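Local coordinates for peptide synthetase NRPS type II-PCP (Streptomyces verticillus, PDB 4NEO), which is a peptidyl carrier protein, a small helical bundle of the phosphopantetheine-attachment family that belongs to nonribosomal peptide synthetases, at residues A16-I21 with R74-M79. Residues are numbered along the deposited sequence; the frame is centred on the assembly and turned at random. Where two conformers were deposited one is given.
Sequences ALERDI and RTVAGM
Val-76 pushes CG1 between Glu-18 and Ile-21, two residues a little under one turn apart on helix 7-28. The methyl lies 3.7 Å from the Glu-18 backbone O and 3.8 Å from Glu-18 CG, and the Val-76 side chain crosses that of Glu-18 at about a right angle. Against Ile-21 the two side chains slide past each other in opposite directions, with Ile-21 CG2 reaching Val-76 CG1 at 4.1 Å. The Val-76 torsion (chi1 160°) swings CG1 opposite the backbone nitrogen, which points this branch at the facing helix. Ile-21 CG2 also comes within 4.3 Å of SE of Met-79, a selenomethionine, so one branch of the isoleucine bridges two side chains of the other segment. Further along the contact, Glu-18 OE1 comes to 3.5 Å from Ala-77 CB, a van der Waals touch on a methyl; the charge of OE1 is met instead by a salt bridge to Arg-14, one turn earlier. With CG anti to the backbone N (chi1 -173°) and the chain extended beyond it, OE1 reaches Ala-77. The backbones are close here, with Glu-18 CA 6.3 Å from Ala-77 CA.

Behind this first shell, Thr-75 N-caps helix 76-86: its OG1 accepts from Gly-78 N at 2.9 Å, fixing the first turn that presents Val-76, Ala-77 and Met-79. Arg-74, the first residue past helix 67-73, has positive phi; it salt-bridges Asp-39 and lines the site of a 2-(2-methoxyethoxy)ethanol molecule, probably from the crystallisation liquor. The contact thus joins the long first helix to the start of the last in the carrier-protein bundle; Ala-22 and Trp-25 extend the Val-76 packing along helix 7-28, and Met-79 reaches Val-57 of helix 54-61.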
ATOM      1  N   ALA A  16      -9.081   4.834   4.813  1.00 47.25           N
ATOM      2  CA  ALA A  16      -8.838   3.842   5.845  1.00 47.03           C
ATOM      3  C   ALA A  16      -7.883   2.790   5.353  1.00 50.77           C
ATOM      4  O   ALA A  16      -6.956   2.408   6.085  1.00 47.65           O
ATOM      5  CB  ALA A  16     -10.128   3.194   6.318  1.00 50.79           C
ATOM      6  N   LEU A  17      -8.044   2.337   4.116  1.00 46.70           N
ATOM      7  CA  LEU A  17      -7.093   1.367   3.583  1.00 43.47           C
ATOM      8  C   LEU A  17      -5.695   1.971   3.450  1.00 43.37           C
ATOM      9  O   LEU A  17      -4.688   1.333   3.758  1.00 41.68           O
ATOM     10  CB  LEU A  17      -7.573   0.824   2.230  1.00 45.35           C
ATOM     11  CG  LEU A  17      -6.612  -0.172   1.546  1.00 44.69           C
ATOM     12  CD1 LEU A  17      -6.384  -1.416   2.375  1.00 46.24           C
ATOM     13  CD2 LEU A  17      -7.234  -0.571   0.211  1.00 47.59           C
ATOM     14  N   GLU A  18      -5.638   3.189   2.950  1.00 42.02           N
ATOM     15  CA  GLU A  18      -4.383   3.872   2.761  1.00 45.42           C
ATOM     16  C   GLU A  18      -3.577   4.009   4.066  1.00 49.49           C
ATOM     17  O   GLU A  18      -2.372   3.822   4.045  1.00 45.60           O
ATOM     18  CB  GLU A  18      -4.602   5.266   2.168  1.00 44.10           C
ATOM     19  CG  GLU A  18      -3.339   6.001   1.785  1.00 47.69           C
ATOM     20  CD  GLU A  18      -3.645   7.417   1.289  1.00 52.90           C
ATOM     21  OE1 GLU A  18      -3.824   7.606   0.099  1.00 54.66           O
ATOM     22  OE2 GLU A  18      -3.765   8.333   2.080  1.00 65.95           O
ATOM     23  N   ARG A  19      -4.258   4.356   5.154  0.50 50.03           N
ATOM     24  CA  ARG A  19      -3.667   4.437   6.488  0.50 54.09           C
ATOM     25  C   ARG A  19      -2.983   3.115   6.831  0.50 50.77           C
ATOM     26  O   ARG A  19      -1.821   3.081   7.236  0.50 52.34           O
ATOM     27  CB  ARG A  19      -4.778   4.657   7.514  0.50 57.80           C
ATOM     28  CG  ARG A  19      -4.923   6.000   8.220  0.50 67.46           C
ATOM     29  CD  ARG A  19      -5.543   5.639   9.602  0.50 71.78           C
ATOM     30  NE  ARG A  19      -6.055   4.261   9.510  0.50 67.49           N
ATOM     31  CZ  ARG A  19      -7.333   3.929   9.455  0.50 56.88           C
ATOM     32  NH1 ARG A  19      -7.663   2.688   9.214  0.50 50.11           N
ATOM     33  NH2 ARG A  19      -8.252   4.851   9.571  0.50 55.94           N
ATOM     34  N   ASP A  20      -3.720   2.023   6.680  1.00 46.75           N
ATOM     35  CA  ASP A  20      -3.187   0.704   7.020  1.00 48.60           C
ATOM     36  C   ASP A  20      -2.029   0.290   6.126  1.00 47.20           C
ATOM     37  O   ASP A  20      -1.076  -0.313   6.589  1.00 44.79           O
ATOM     38  CB  ASP A  20      -4.275  -0.382   6.989  1.00 52.00           C
ATOM     39  CG  ASP A  20      -5.273  -0.305   8.199  1.00 55.61           C
ATOM     40  OD1 ASP A  20      -5.082   0.468   9.159  1.00 61.39           O
ATOM     41  OD2 ASP A  20      -6.261  -1.060   8.159  1.00 57.04           O
ATOM     42  N   ILE A  21      -2.126   0.538   4.815  1.00 42.34           N
ATOM     43  CA  ILE A  21      -1.016   0.194   3.937  1.00 40.96           C
ATOM     44  C   ILE A  21       0.228   1.041   4.313  1.00 44.00           C
ATOM     45  O   ILE A  21       1.334   0.499   4.402  1.00 44.44           O
ATOM     46  CB  ILE A  21      -1.399   0.352   2.441  1.00 40.97           C
ATOM     47  CG1 ILE A  21      -2.432  -0.712   2.093  1.00 42.38           C
ATOM     48  CG2 ILE A  21      -0.188   0.251   1.541  1.00 39.73           C
ATOM     49  CD1 ILE A  21      -2.963  -0.619   0.656  1.00 42.96           C
ATOM     50  N   ARG A  74       4.290   2.117  -6.944  1.00 50.69           N
ATOM     51  CA  ARG A  74       5.447   2.646  -6.235  1.00 52.13           C
ATOM     52  C   ARG A  74       5.169   3.638  -5.105  1.00 50.44           C
ATOM     53  O   ARG A  74       6.118   4.093  -4.491  1.00 50.89           O
ATOM     54  CB  ARG A  74       6.445   3.292  -7.205  1.00 61.47           C
ATOM     55  CG  ARG A  74       6.680   2.512  -8.478  1.00 69.24           C
ATOM     56  CD  ARG A  74       8.100   2.562  -8.923  1.00 73.58           C
ATOM     57  NE  ARG A  74       8.844   1.357  -8.518  1.00 84.66           N
ATOM     58  CZ  ARG A  74       9.990   1.354  -7.832  1.00101.97           C
ATOM     59  NH1 ARG A  74      10.523   2.505  -7.405  1.00104.04           N
ATOM     60  NH2 ARG A  74      10.614   0.195  -7.560  1.00107.28           N
ATOM     61  N   THR A  75       3.923   4.037  -4.859  1.00 45.24           N
ATOM     62  CA  THR A  75       3.590   4.844  -3.686  1.00 44.20           C
ATOM     63  C   THR A  75       2.515   4.129  -2.894  1.00 44.24           C
ATOM     64  O   THR A  75       1.807   3.229  -3.417  1.00 40.88           O
ATOM     65  CB  THR A  75       3.137   6.252  -4.017  1.00 46.41           C
ATOM     66  OG1 THR A  75       1.877   6.218  -4.717  1.00 46.06           O
ATOM     67  CG2 THR A  75       4.206   6.970  -4.857  1.00 51.53           C
ATOM     68  N   VAL A  76       2.390   4.501  -1.627  1.00 41.31           N
ATOM     69  CA  VAL A  76       1.336   3.955  -0.808  1.00 42.73           C
ATOM     70  C   VAL A  76      -0.030   4.340  -1.404  1.00 44.75           C
ATOM     71  O   VAL A  76      -0.925   3.489  -1.471  1.00 41.72           O
ATOM     72  CB  VAL A  76       1.414   4.508   0.620  1.00 41.90           C
ATOM     73  CG1 VAL A  76       0.091   4.349   1.361  1.00 43.45           C
ATOM     74  CG2 VAL A  76       2.589   3.908   1.400  1.00 45.58           C
ATOM     75  N   ALA A  77      -0.216   5.621  -1.772  1.00 43.50           N
ATOM     76  CA  ALA A  77      -1.528   6.055  -2.365  1.00 45.02           C
ATOM     77  C   ALA A  77      -1.872   5.320  -3.688  1.00 45.35           C
ATOM     78  O   ALA A  77      -3.028   4.976  -3.928  1.00 43.24           O
ATOM     79  CB  ALA A  77      -1.564   7.545  -2.596  1.00 45.92           C
ATOM     80  N   GLY A  78      -0.861   5.136  -4.530  1.00 41.91           N
ATOM     81  CA  GLY A  78      -0.984   4.438  -5.801  1.00 42.80           C
ATOM     82  C   GLY A  78      -1.388   3.001  -5.563  1.00 43.03           C
ATOM     83  O   GLY A  78      -2.322   2.523  -6.174  1.00 41.75           O
HETATM   84  N   MSE A  79      -0.705   2.338  -4.631  1.00 42.04           N
HETATM   85  CA  MSE A  79      -0.987   0.952  -4.308  1.00 42.48           C
HETATM   86  C   MSE A  79      -2.362   0.812  -3.759  1.00 44.20           C
HETATM   87  O   MSE A  79      -3.091  -0.134  -4.110  1.00 41.09           O
HETATM   88  CB  MSE A  79       0.072   0.385  -3.382  1.00 43.33           C
HETATM   89  CG  MSE A  79      -0.189  -1.088  -3.026  1.00 44.84           C
HETATM   90 SE   MSE A  79       1.356  -1.752  -1.954  1.00 46.55          SE
HETATM   91  CE  MSE A  79       0.868  -3.609  -2.159  1.00 42.16           C
TER